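Local coordinates for putative endo-1,4-beta-xylanase (Bacteroides thetaiotaomicron VPI-5482, PDB 5MSX), which probably hydrolyses O-glycosidic bonds in plant pectin as a family 43 glycoside hydrolase, likely acting as an arabinofuranosidase, at residues K96-N101 / I157-D162; G163-F168 / E179-V184; Q189-P194 / G236-P241; F279-T284 / G364-A369; I339-M342 / C347-T350. All blocks are in the same frame, centred on the assembly; numbering follows the deposited sequence.

Interaction 1 of 5, residues K96-N101 / I157-D162; sequences KAIFAN and IFVDDD. With EDO (1,2-ethanediol), chain X.
Just ahead of Ile98, whose side chain packs on Ile157 and Val159, the backbone of Lys96 is joined to the same strand through a water. It accepts from Lys96 N at 3.1 Å and from Ile157 N at 3.2 Å, so two main-chain N-H groups share one oxygen. Ile98 then carries the packing between 96-101 and 157-162. Its CG1 stands beside the backbone N (chi1 -49°), which turns it onto the stem of Ile157, where it lies 3.7 Å from Ile157 CB. The terminal CD1 of Ile98 comes to 3.8 Å from Ile157 CB, while Ile98 CG2 lies by both partners, 4.1 Å from Ile157 CG2 and from Val159 CG2. The side chains of Ile98 and Val159 run past each other in opposite senses. Cut back to an alanine, this position would lose CG1, CG2 and CD1, and a gap would probably open beside Ile157 and Val159, with the water left as the main tie. Where 157-162 leaves its strand, O2 of an ethanediol, probably from the crystallisation liquor, donates a hydrogen bond to Val159 O. The contact is apolar packing between two sheets of the propeller fold expected of family 43. Ile98 also rests on Met181 and its strand pairs with 103-106, whereas 156-159 is an outermost strand of its own sheet, paired with 165-169.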
# COMPACT_ATOMS: atom_id res chain seq x y z
N LYS C 96 8.04 -13.93 -9.17
CA LYS C 96 8.98 -12.84 -8.93
C LYS C 96 8.66 -12.11 -7.62
O LYS C 96 7.53 -12.20 -7.11
CB LYS C 96 8.96 -11.87 -10.09
CG LYS C 96 9.71 -12.45 -11.26
CD LYS C 96 9.70 -11.58 -12.47
CE LYS C 96 9.86 -12.50 -13.68
NZ LYS C 96 10.12 -11.66 -14.83
N ALA C 97 9.68 -11.48 -7.04
CA ALA C 97 9.51 -10.64 -5.86
C ALA C 97 8.94 -9.31 -6.37
O ALA C 97 9.56 -8.70 -7.20
CB ALA C 97 10.85 -10.42 -5.17
N ILE C 98 7.76 -8.93 -5.92
CA ILE C 98 7.04 -7.74 -6.46
C ILE C 98 7.16 -6.57 -5.47
O ILE C 98 6.80 -6.71 -4.30
CB ILE C 98 5.55 -8.07 -6.69
CG1 ILE C 98 5.42 -9.39 -7.48
CG2 ILE C 98 4.84 -6.94 -7.43
CD1 ILE C 98 6.06 -9.36 -8.87
N PHE C 99 7.66 -5.42 -5.92
CA PHE C 99 7.76 -4.25 -5.05
C PHE C 99 6.44 -3.49 -4.99
O PHE C 99 5.94 -3.09 -6.01
CB PHE C 99 8.87 -3.31 -5.48
CG PHE C 99 9.05 -2.16 -4.55
CD1 PHE C 99 9.69 -2.34 -3.34
CD2 PHE C 99 8.51 -0.92 -4.84
CE1 PHE C 99 9.85 -1.28 -2.45
CE2 PHE C 99 8.64 0.14 -3.96
CZ PHE C 99 9.30 -0.04 -2.76
N ALA C 100 5.88 -3.32 -3.81
CA ALA C 100 4.65 -2.53 -3.62
C ALA C 100 4.52 -2.17 -2.14
O ALA C 100 5.00 -2.91 -1.25
CB ALA C 100 3.42 -3.29 -4.09
N ASN C 101 3.90 -1.01 -1.88
CA ASN C 101 3.67 -0.50 -0.51
C ASN C 101 4.95 -0.43 0.30
O ASN C 101 4.95 -0.74 1.47
CB ASN C 101 2.64 -1.39 0.24
CG ASN C 101 1.37 -1.59 -0.54
OD1 ASN C 101 0.80 -0.63 -1.06
ND2 ASN C 101 0.92 -2.84 -0.65
N ILE C 157 2.54 -12.54 -11.04
CA ILE C 157 1.99 -11.22 -10.71
C ILE C 157 2.28 -10.20 -11.81
O ILE C 157 3.39 -10.18 -12.36
CB ILE C 157 2.53 -10.73 -9.36
CG1 ILE C 157 2.32 -11.80 -8.28
CG2 ILE C 157 1.89 -9.42 -8.90
CD1 ILE C 157 0.88 -12.07 -7.87
N PHE C 158 1.29 -9.38 -12.16
CA PHE C 158 1.51 -8.24 -13.05
C PHE C 158 0.94 -6.95 -12.44
O PHE C 158 -0.20 -6.93 -11.95
CB PHE C 158 0.84 -8.49 -14.39
CG PHE C 158 0.97 -7.34 -15.34
CD1 PHE C 158 2.22 -7.00 -15.89
CD2 PHE C 158 -0.14 -6.57 -15.69
CE1 PHE C 158 2.34 -5.94 -16.78
CE2 PHE C 158 -0.03 -5.49 -16.58
CZ PHE C 158 1.22 -5.17 -17.11
N VAL C 159 1.71 -5.85 -12.49
CA VAL C 159 1.17 -4.51 -12.08
C VAL C 159 1.16 -3.61 -13.31
O VAL C 159 2.20 -3.37 -13.90
CB VAL C 159 2.00 -3.85 -10.95
CG1 VAL C 159 1.34 -2.56 -10.46
CG2 VAL C 159 2.19 -4.83 -9.79
N ASP C 160 -0.01 -3.13 -13.71
CA ASP C 160 -0.12 -2.36 -14.94
C ASP C 160 0.32 -0.90 -14.68
O ASP C 160 0.55 -0.50 -13.51
CB ASP C 160 -1.55 -2.47 -15.52
CG ASP C 160 -1.62 -2.32 -17.03
OD1 ASP C 160 -0.61 -1.97 -17.69
OD2 ASP C 160 -2.72 -2.59 -17.58
N ASP C 161 0.48 -0.12 -15.76
CA ASP C 161 0.96 1.27 -15.70
C ASP C 161 0.08 2.17 -14.80
O ASP C 161 0.59 3.07 -14.14
CB ASP C 161 1.10 1.88 -17.11
CG ASP C 161 2.20 1.21 -17.95
OD1 ASP C 161 3.38 1.22 -17.55
OD2 ASP C 161 1.90 0.66 -19.04
N ASP C 162 -1.22 1.87 -14.73
CA ASP C 162 -2.15 2.56 -13.83
C ASP C 162 -2.18 2.06 -12.38
O ASP C 162 -3.01 2.51 -11.59
CB ASP C 162 -3.57 2.51 -14.40
CG ASP C 162 -4.21 1.13 -14.35
OD1 ASP C 162 -3.59 0.10 -13.97
OD2 ASP C 162 -5.38 1.09 -14.75
C1 EDO X . 4.38 -2.60 -17.42
O1 EDO X . 5.33 -3.64 -17.70
C2 EDO X . 4.51 -2.24 -15.95
O2 EDO X . 3.45 -1.37 -15.55
O HOH W 1 5.65 -13.07 -10.91

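Interaction 2 of 5, residues G163-F168 / E179-V184; sequences GQAYVF and EDMITV
Ala165 and Met181 make one of two small apolar meetings here, and Val167 with Val184 makes the other. In the first, Ala165 CB touches the sulfur of Met181, CB to SD being 3.8 Å. The thioether gets there by folding: bends at chi2 (-64°) and chi3 (-74°) bring its end nearer to the strand than its CB direction would suggest. In the second, Val167 offers a single methyl, CG1, to both branches of Val184, at 4.2 Å from Val184 CG1 and from Val184 CG2, and the two side chains stand roughly at right angles. The next shell fixes the loop that supplies these partners. Asp180 forms an Asx turn, its OD1 taking Ile182 N at 3.1 Å from above the carboxylate plane, while OD2 receives Thr183 OG1 at 2.6 Å on the syn side. One carboxylate thus ties down the main chain and side chain immediately after Met181, whose own O is held by Tyr107. Just ahead of the strand, Gln164 NE2 reaches Ala165 O at 3.0 Å in an almost straight bond of 175°, with the acceptor in the amide plane. Further out, Ala165 and Val167 pair through their backbones with strand 173-177. The contact itself is nonpolar and its direct touches are few; they give little direction of their own, and the Asp180 turn probably does much to place the loop.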
# COMPACT_ATOMS: atom_id res chain seq x y z
N GLY C 163 -1.31 1.13 -12.03
CA GLY C 163 -1.27 0.60 -10.66
C GLY C 163 -2.13 -0.63 -10.40
O GLY C 163 -2.03 -1.22 -9.33
N GLN C 164 -2.99 -1.01 -11.35
CA GLN C 164 -3.85 -2.16 -11.13
C GLN C 164 -2.97 -3.42 -11.15
O GLN C 164 -2.25 -3.68 -12.12
CB GLN C 164 -4.93 -2.26 -12.20
CG GLN C 164 -5.82 -3.48 -12.03
CD GLN C 164 -6.63 -3.41 -10.77
OE1 GLN C 164 -7.44 -2.50 -10.63
NE2 GLN C 164 -6.40 -4.34 -9.83
N ALA C 165 -3.04 -4.18 -10.07
CA ALA C 165 -2.33 -5.45 -9.95
C ALA C 165 -3.25 -6.62 -10.33
O ALA C 165 -4.47 -6.56 -10.15
CB ALA C 165 -1.76 -5.62 -8.55
N TYR C 166 -2.63 -7.69 -10.85
CA TYR C 166 -3.29 -8.92 -11.31
C TYR C 166 -2.49 -10.13 -10.87
O TYR C 166 -1.25 -10.10 -10.84
CB TYR C 166 -3.42 -8.98 -12.84
CG TYR C 166 -4.18 -7.85 -13.48
CD1 TYR C 166 -3.56 -6.66 -13.79
CD2 TYR C 166 -5.53 -7.99 -13.78
CE1 TYR C 166 -4.27 -5.61 -14.35
CE2 TYR C 166 -6.24 -6.96 -14.36
CZ TYR C 166 -5.62 -5.76 -14.64
OH TYR C 166 -6.33 -4.76 -15.23
N VAL C 167 -3.20 -11.21 -10.55
CA VAL C 167 -2.58 -12.49 -10.28
C VAL C 167 -3.04 -13.48 -11.35
O VAL C 167 -4.22 -13.60 -11.63
CB VAL C 167 -2.83 -12.99 -8.83
CG1 VAL C 167 -4.32 -13.12 -8.48
CG2 VAL C 167 -2.06 -14.29 -8.60
N PHE C 168 -2.07 -14.11 -12.01
CA PHE C 168 -2.27 -15.18 -12.98
C PHE C 168 -1.86 -16.51 -12.34
O PHE C 168 -0.86 -16.57 -11.66
CB PHE C 168 -1.37 -14.95 -14.20
CG PHE C 168 -1.76 -13.78 -15.04
CD1 PHE C 168 -1.27 -12.52 -14.76
CD2 PHE C 168 -2.62 -13.94 -16.12
CE1 PHE C 168 -1.63 -11.43 -15.54
CE2 PHE C 168 -2.99 -12.85 -16.92
CZ PHE C 168 -2.48 -11.60 -16.63
N GLU C 179 -4.88 -3.49 -3.65
CA GLU C 179 -3.69 -2.69 -3.32
C GLU C 179 -2.92 -3.20 -2.14
O GLU C 179 -1.71 -2.99 -2.05
CB GLU C 179 -4.01 -1.21 -3.05
CG GLU C 179 -4.82 -0.52 -4.14
CD GLU C 179 -6.30 -0.52 -3.82
OE1 GLU C 179 -6.94 -1.59 -3.95
OE2 GLU C 179 -6.81 0.55 -3.40
N ASP C 180 -3.59 -3.87 -1.21
CA ASP C 180 -2.90 -4.61 -0.16
C ASP C 180 -2.03 -5.80 -0.70
O ASP C 180 -1.26 -6.39 0.06
CB ASP C 180 -3.88 -5.09 0.95
CG ASP C 180 -4.90 -6.13 0.45
OD1 ASP C 180 -4.78 -6.65 -0.67
OD2 ASP C 180 -5.86 -6.42 1.19
N MET C 181 -2.22 -6.18 -1.97
CA MET C 181 -1.42 -7.23 -2.66
C MET C 181 -1.60 -8.66 -2.10
O MET C 181 -0.79 -9.56 -2.40
CB MET C 181 0.07 -6.83 -2.67
CG MET C 181 0.33 -5.52 -3.42
SD MET C 181 -0.06 -5.62 -5.18
CE MET C 181 1.35 -6.63 -5.67
N ILE C 182 -2.63 -8.86 -1.27
CA ILE C 182 -2.90 -10.16 -0.69
C ILE C 182 -4.33 -10.65 -0.84
O ILE C 182 -4.62 -11.79 -0.52
CB ILE C 182 -2.43 -10.19 0.78
CG1 ILE C 182 -3.24 -9.25 1.66
CG2 ILE C 182 -0.97 -9.79 0.87
CD1 ILE C 182 -2.78 -9.30 3.10
N THR C 183 -5.22 -9.82 -1.36
CA THR C 183 -6.63 -10.13 -1.43
C THR C 183 -6.93 -10.24 -2.90
O THR C 183 -6.77 -9.26 -3.63
CB THR C 183 -7.46 -8.98 -0.83
OG1 THR C 183 -7.02 -8.69 0.51
CG2 THR C 183 -8.94 -9.32 -0.83
N VAL C 184 -7.39 -11.40 -3.32
CA VAL C 184 -7.75 -11.63 -4.68
C VAL C 184 -9.17 -11.18 -4.88
O VAL C 184 -9.99 -11.38 -4.02
CB VAL C 184 -7.61 -13.11 -5.05
CG1 VAL C 184 -7.98 -13.31 -6.51
CG2 VAL C 184 -6.18 -13.57 -4.79

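Interaction 3 of 5, residues Q189-P194 / G236-P241; sequences QVISTP and GPFEAP. With EDO (1,2-ethanediol), chain Z.
Apolar packing joins Ile191 to Phe238 and Pro194 to Ala240 at the two ends of this contact. Ile191 lays two carbons obliquely against the CD2-CE2 bond of the aromatic ring: CG2 is 3.8 Å from Phe238 CD2, and CG1 is 4.0 Å from Phe238 CE2. The ring is placed by its first torsion, CG lying beside the backbone N at chi1 -72°. At the outer end Pro194 CG and Ala240 CB are only 3.4 Å apart, tighter than usual for two carbons. Polar contacts are confined to the middle, where O2 of an ethanediol, probably from the crystallisation liquor, donates a hydrogen bond to Ser192 O at 2.8 Å, and O1 makes a weak one with Ser192 OG. Backbone shape matters too, since a cis peptide bond precedes Pro237, just before the chain delivers Phe238. Tyr213 and Val228, on strands 210-217 and 224-230, also touch the phenylalanine, so the contact links the edge of one propeller sheet to the neighbouring one. The chemistry implies that the direct contacts are van der Waals ones, without directional bonds between the segments, and that the diol meets the Ser192 carbonyl between the apolar ends.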
# COMPACT_ATOMS: atom_id res chain seq x y z
N GLN C 189 -11.44 -14.89 -14.06
CA GLN C 189 -11.69 -15.22 -15.46
C GLN C 189 -10.79 -16.37 -15.91
O GLN C 189 -9.72 -16.61 -15.34
CB GLN C 189 -11.45 -14.04 -16.40
CG GLN C 189 -12.24 -12.76 -16.09
CD GLN C 189 -13.69 -12.75 -16.54
OE1 GLN C 189 -14.27 -13.78 -16.85
NE2 GLN C 189 -14.28 -11.56 -16.55
N VAL C 190 -11.24 -17.07 -16.95
CA VAL C 190 -10.43 -18.11 -17.59
C VAL C 190 -10.05 -17.58 -18.95
O VAL C 190 -10.92 -17.24 -19.73
CB VAL C 190 -11.20 -19.45 -17.67
CG1 VAL C 190 -10.39 -20.49 -18.44
CG2 VAL C 190 -11.50 -19.96 -16.26
N ILE C 191 -8.75 -17.47 -19.21
CA ILE C 191 -8.26 -16.94 -20.48
C ILE C 191 -8.52 -17.96 -21.56
O ILE C 191 -8.26 -19.17 -21.38
CB ILE C 191 -6.75 -16.63 -20.43
CG1 ILE C 191 -6.49 -15.44 -19.51
CG2 ILE C 191 -6.20 -16.33 -21.83
CD1 ILE C 191 -5.16 -15.53 -18.80
N SER C 192 -9.01 -17.47 -22.68
CA SER C 192 -9.27 -18.28 -23.86
C SER C 192 -7.99 -18.44 -24.72
O SER C 192 -7.33 -17.46 -25.05
CB SER C 192 -10.36 -17.61 -24.70
OG SER C 192 -10.54 -18.34 -25.88
N THR C 193 -7.64 -19.69 -25.06
CA THR C 193 -6.48 -19.98 -25.90
C THR C 193 -6.84 -21.05 -26.96
O THR C 193 -7.73 -21.86 -26.72
CB THR C 193 -5.29 -20.51 -25.04
OG1 THR C 193 -5.63 -21.77 -24.46
CG2 THR C 193 -4.88 -19.52 -23.91
N PRO C 194 -6.15 -21.07 -28.11
CA PRO C 194 -6.49 -22.08 -29.11
C PRO C 194 -6.00 -23.50 -28.78
O PRO C 194 -6.53 -24.46 -29.32
CB PRO C 194 -5.81 -21.56 -30.39
CG PRO C 194 -4.71 -20.73 -29.90
CD PRO C 194 -5.24 -20.05 -28.67
N GLY C 236 -7.78 -9.55 -21.27
CA GLY C 236 -8.23 -9.79 -22.63
C GLY C 236 -9.09 -8.68 -23.20
O GLY C 236 -9.17 -7.61 -22.61
N PRO C 237 -9.72 -8.91 -24.35
CA PRO C 237 -9.66 -10.17 -25.13
C PRO C 237 -8.29 -10.43 -25.79
O PRO C 237 -7.55 -9.50 -26.08
CB PRO C 237 -10.75 -9.98 -26.20
CG PRO C 237 -10.97 -8.50 -26.25
CD PRO C 237 -10.81 -8.04 -24.84
N PHE C 238 -7.98 -11.71 -25.99
CA PHE C 238 -6.68 -12.13 -26.51
C PHE C 238 -6.81 -12.62 -27.94
O PHE C 238 -7.87 -13.00 -28.36
CB PHE C 238 -6.10 -13.20 -25.59
CG PHE C 238 -5.63 -12.66 -24.27
CD1 PHE C 238 -4.40 -12.05 -24.17
CD2 PHE C 238 -6.44 -12.75 -23.14
CE1 PHE C 238 -3.97 -11.54 -22.95
CE2 PHE C 238 -6.02 -12.24 -21.93
CZ PHE C 238 -4.77 -11.63 -21.83
N GLU C 239 -5.72 -12.54 -28.71
CA GLU C 239 -5.65 -13.00 -30.09
C GLU C 239 -4.49 -13.98 -30.15
O GLU C 239 -3.43 -13.72 -29.57
CB GLU C 239 -5.38 -11.83 -31.05
N ALA C 240 -4.69 -15.10 -30.84
CA ALA C 240 -3.64 -16.10 -31.05
C ALA C 240 -3.02 -15.92 -32.44
O ALA C 240 -3.75 -15.87 -33.41
CB ALA C 240 -4.21 -17.49 -30.92
N PRO C 241 -1.69 -15.81 -32.54
CA PRO C 241 -1.04 -15.78 -33.85
C PRO C 241 -0.93 -17.19 -34.39
O PRO C 241 -1.06 -18.16 -33.62
CB PRO C 241 0.34 -15.24 -33.54
CG PRO C 241 0.62 -15.76 -32.17
CD PRO C 241 -0.71 -15.78 -31.45
C1 EDO Z . -9.18 -17.48 -29.02
O1 EDO Z . -8.69 -18.75 -28.57
C2 EDO Z . -8.11 -16.41 -28.84
O2 EDO Z . -7.88 -16.17 -27.44

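Interaction 4 of 5, residues F279-T284 / G364-A369; sequences FGRRST and GSRWMA. With CA (calcium ion), chain T.
A type II' beta turn from Phe279 to Arg282, with Gly280 at positive phi, sends the side chain of Arg281 across to the backbone of Gly364. The contact is an interdomain one, joining the family 43 propeller to the F5/8 type C domain that follows it. Arg281 bends at chi2 and brings the edge of its guanidinium to the loop, where NH2 donates to Gly364 O at 2.8 Å. The bond is somewhat bent, 141° at the hydrogen, and the oxygen meets the guanidinium edge, tilted 18° from its plane. Beside it runs Arg366, extended from CG to NE and pointing the opposite way, with its NH2 at 3.9 Å from Arg281 NE. Their guanidinium planes stand 86° apart, so they do not stack. Glu351 OE2 makes salt bridges to both, to NH2 of Arg281 and to NE of Arg366, which probably eases the closeness of the two positive groups. Gln287 engages Arg281 NH1, and Trp454 is touched by both arginines. With a methionine in place of Arg281, Gly364 O would probably lose this donor and Glu351 one of its two arginines, weakening the tie between the domains. One residue beyond Gly364 the same loop enters a calcium site completed by Phe357, Asp360, Ala362, Trp454 and Glu455. Ser365 holds the calcium twice, through O at 2.4 Å and through OG at 2.6 Å.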
# COMPACT_ATOMS: atom_id res chain seq x y z
N PHE C 279 14.05 -31.22 -19.33
CA PHE C 279 13.75 -32.59 -18.82
C PHE C 279 14.83 -33.20 -17.89
O PHE C 279 14.52 -33.84 -16.89
CB PHE C 279 13.45 -33.55 -20.00
CG PHE C 279 13.15 -34.97 -19.57
CD1 PHE C 279 11.91 -35.29 -19.03
CD2 PHE C 279 14.11 -35.97 -19.71
CE1 PHE C 279 11.63 -36.59 -18.64
CE2 PHE C 279 13.84 -37.27 -19.31
CZ PHE C 279 12.60 -37.58 -18.78
N GLY C 280 16.09 -32.96 -18.22
CA GLY C 280 17.20 -33.32 -17.38
C GLY C 280 17.34 -34.82 -17.19
O GLY C 280 17.32 -35.58 -18.18
N ARG C 281 17.46 -35.22 -15.93
CA ARG C 281 17.64 -36.62 -15.59
C ARG C 281 16.33 -37.28 -15.19
O ARG C 281 16.36 -38.27 -14.44
CB ARG C 281 18.69 -36.78 -14.48
CG ARG C 281 20.10 -36.38 -14.87
CD ARG C 281 20.31 -34.86 -14.81
NE ARG C 281 21.72 -34.52 -14.72
CZ ARG C 281 22.22 -33.30 -14.98
NH1 ARG C 281 21.43 -32.28 -15.31
NH2 ARG C 281 23.52 -33.10 -14.90
N ARG C 282 15.20 -36.73 -15.68
CA ARG C 282 13.82 -37.20 -15.44
C ARG C 282 13.29 -36.77 -14.07
O ARG C 282 14.07 -36.47 -13.18
CB ARG C 282 13.67 -38.76 -15.64
CG ARG C 282 13.54 -39.60 -14.37
CD ARG C 282 13.76 -41.08 -14.65
NE ARG C 282 12.84 -41.59 -15.67
CZ ARG C 282 11.63 -42.10 -15.42
NH1 ARG C 282 10.88 -42.55 -16.43
NH2 ARG C 282 11.16 -42.18 -14.18
N SER C 283 11.97 -36.81 -13.92
CA SER C 283 11.27 -36.45 -12.67
C SER C 283 11.78 -35.06 -12.21
O SER C 283 11.96 -34.15 -13.04
CB SER C 283 11.47 -37.58 -11.63
OG SER C 283 10.80 -37.30 -10.41
N THR C 284 12.08 -34.91 -10.93
CA THR C 284 12.50 -33.62 -10.38
C THR C 284 14.02 -33.56 -10.32
O THR C 284 14.59 -33.32 -9.27
CB THR C 284 11.91 -33.42 -8.97
OG1 THR C 284 12.13 -34.59 -8.20
CG2 THR C 284 10.42 -33.17 -9.01
N GLY C 364 26.03 -27.78 -16.12
CA GLY C 364 25.29 -28.99 -16.40
C GLY C 364 26.02 -30.28 -16.08
O GLY C 364 25.40 -31.34 -16.07
N SER C 365 27.34 -30.21 -15.83
CA SER C 365 28.11 -31.39 -15.51
C SER C 365 28.67 -31.39 -14.09
O SER C 365 28.99 -30.33 -13.53
CB SER C 365 29.25 -31.53 -16.49
OG SER C 365 30.17 -30.47 -16.37
N ARG C 366 28.83 -32.59 -13.54
CA ARG C 366 29.31 -32.77 -12.19
C ARG C 366 30.15 -34.03 -12.05
O ARG C 366 29.86 -35.06 -12.69
CB ARG C 366 28.13 -32.87 -11.22
CG ARG C 366 27.05 -33.80 -11.74
CD ARG C 366 25.89 -33.89 -10.80
NE ARG C 366 24.90 -34.76 -11.41
CZ ARG C 366 23.93 -35.38 -10.77
NH1 ARG C 366 23.76 -35.21 -9.48
NH2 ARG C 366 23.12 -36.16 -11.44
N TRP C 367 31.16 -33.95 -11.18
CA TRP C 367 31.78 -35.15 -10.57
C TRP C 367 30.84 -35.66 -9.52
O TRP C 367 30.21 -34.86 -8.81
CB TRP C 367 33.14 -34.84 -9.94
CG TRP C 367 33.67 -35.92 -9.02
CD1 TRP C 367 34.07 -37.17 -9.38
CD2 TRP C 367 33.84 -35.83 -7.60
NE1 TRP C 367 34.48 -37.88 -8.27
CE2 TRP C 367 34.37 -37.08 -7.17
CE3 TRP C 367 33.64 -34.81 -6.65
CZ2 TRP C 367 34.68 -37.36 -5.82
CZ3 TRP C 367 33.95 -35.09 -5.28
CH2 TRP C 367 34.46 -36.36 -4.89
N MET C 368 30.72 -36.97 -9.42
CA MET C 368 30.07 -37.62 -8.29
C MET C 368 30.90 -38.84 -7.86
O MET C 368 31.28 -39.67 -8.70
CB MET C 368 28.66 -38.09 -8.64
CG MET C 368 27.67 -36.97 -8.94
SD MET C 368 27.10 -36.17 -7.44
CE MET C 368 26.10 -37.43 -6.68
N ALA C 369 31.19 -38.93 -6.56
CA ALA C 369 31.80 -40.12 -5.97
C ALA C 369 30.84 -41.31 -6.07
O ALA C 369 29.60 -41.12 -6.09
CB ALA C 369 32.13 -39.85 -4.50
CA CA T . 30.86 -29.01 -14.33

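Interaction 5 of 5, residues I339-M342 / C347-T350; sequences IEPM and CLRT
The ring of Pro341 has the carbonyl oxygen of Cys347 above one face, with Cys347 O 3.6 Å from Pro341 CB and nearly as close to the other ring carbons. Leu348 comes in on that same side but beyond the rim, its CD2 lying 4.0 Å from both Pro341 CG and Pro341 CD. The other flat group, the guanidinium of Arg349, turns away from 339-342: NH1 forms a salt bridge with Glu278 and NH2 a hydrogen bond with Gly280 O, so its polar end is engaged at the end of strand 272-278 and the turn after it. What Arg349 gives to this pairing is mainly its main chain. Ile339 N donates to Arg349 O at 2.9 Å. Ile339 also lays its side chain by that acceptor, CB being 3.6 Å from Arg349 O. The pair's other two groups, Arg349 N and Ile339 O, are bridged by a water: it accepts from Arg349 N at 3.1 Å and donates to Ile339 O at 2.8 Å, and it also donates to Cys347 O at 2.6 Å. Three polar main-chain atoms are thereby satisfied by one water between the segments, while one direct bond and the proline packing hold them together. The contact closes a short excursion between strands 337-339 and 349-351, which form a small antiparallel sheet. Around it, Phe25 packs on Ile339, Phe256 on Cys347 and Glu221 on Pro341, while Arg282 binds the carbonyls of Glu340 and Pro341.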
# COMPACT_ATOMS: atom_id res chain seq x y z
N ILE C 339 19.59 -42.65 -18.40
CA ILE C 339 18.36 -41.96 -17.99
C ILE C 339 17.14 -42.55 -18.75
O ILE C 339 17.12 -42.62 -19.98
CB ILE C 339 18.48 -40.44 -18.19
CG1 ILE C 339 19.68 -39.90 -17.36
CG2 ILE C 339 17.20 -39.73 -17.78
CD1 ILE C 339 20.24 -38.62 -17.88
N GLU C 340 16.15 -42.95 -17.98
CA GLU C 340 14.93 -43.53 -18.51
C GLU C 340 14.02 -42.39 -18.99
O GLU C 340 13.79 -41.43 -18.25
CB GLU C 340 14.23 -44.37 -17.43
CG GLU C 340 13.66 -45.69 -17.91
CD GLU C 340 14.73 -46.61 -18.51
OE1 GLU C 340 15.73 -46.93 -17.84
OE2 GLU C 340 14.56 -47.02 -19.66
N PRO C 341 13.52 -42.47 -20.23
CA PRO C 341 12.55 -41.47 -20.68
C PRO C 341 11.23 -41.57 -19.92
O PRO C 341 11.05 -42.50 -19.13
CB PRO C 341 12.33 -41.81 -22.16
CG PRO C 341 12.81 -43.21 -22.33
CD PRO C 341 13.80 -43.50 -21.25
N MET C 342 10.32 -40.63 -20.18
CA MET C 342 9.02 -40.60 -19.52
C MET C 342 7.89 -40.64 -20.55
O MET C 342 7.14 -41.59 -20.57
CB MET C 342 8.92 -39.39 -18.59
CG MET C 342 7.86 -39.55 -17.51
SD MET C 342 8.45 -40.37 -16.02
CE MET C 342 9.36 -39.03 -15.27
N CYS C 347 14.05 -39.96 -26.14
CA CYS C 347 14.90 -39.19 -25.24
C CYS C 347 15.79 -40.12 -24.40
O CYS C 347 15.44 -40.49 -23.28
CB CYS C 347 14.09 -38.26 -24.33
SG CYS C 347 15.17 -37.35 -23.18
N LEU C 348 16.97 -40.42 -24.94
CA LEU C 348 17.79 -41.52 -24.46
C LEU C 348 19.20 -41.00 -24.22
O LEU C 348 20.04 -40.92 -25.14
CB LEU C 348 17.76 -42.64 -25.48
CG LEU C 348 16.40 -43.29 -25.78
CD1 LEU C 348 16.41 -44.13 -27.07
CD2 LEU C 348 15.94 -44.16 -24.61
N ARG C 349 19.46 -40.62 -22.98
CA ARG C 349 20.69 -39.96 -22.62
C ARG C 349 21.41 -40.68 -21.52
O ARG C 349 20.82 -41.41 -20.74
CB ARG C 349 20.40 -38.51 -22.20
CG ARG C 349 19.75 -37.72 -23.32
CD ARG C 349 19.80 -36.22 -23.09
NE ARG C 349 18.87 -35.78 -22.06
CZ ARG C 349 18.47 -34.51 -21.91
NH1 ARG C 349 18.92 -33.54 -22.74
NH2 ARG C 349 17.61 -34.21 -20.94
N THR C 350 22.70 -40.42 -21.44
CA THR C 350 23.57 -40.96 -20.41
C THR C 350 24.35 -39.81 -19.77
O THR C 350 24.85 -38.94 -20.47
CB THR C 350 24.55 -41.98 -21.04
OG1 THR C 350 23.78 -43.06 -21.58
CG2 THR C 350 25.51 -42.54 -20.00
O HOH W 2 17.02 -40.14 -21.21

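How the interactions relate
Interactions 1, 2 and 3 all reach the propeller sheet built on strands 156-159, 165-169, 173-177 and 187-190. Interaction 2 is buried, interaction 1 partly so and interaction 3 lies at the surface, yet all three rely on apolar contacts across their segments. Interactions 1 and 2 touch directly, as where Phe158 O meets Tyr166 N, while Phe168 links interaction 2 to Ile191 of interaction 3. Interactions 4 and 5 lie farther off, about 35 to 42 Å from the others between centres, and are more polar; interaction 4 is buried and interaction 5 partly buried. Interaction 5 is nested in the loop closed by interaction 4, whose turn touches it.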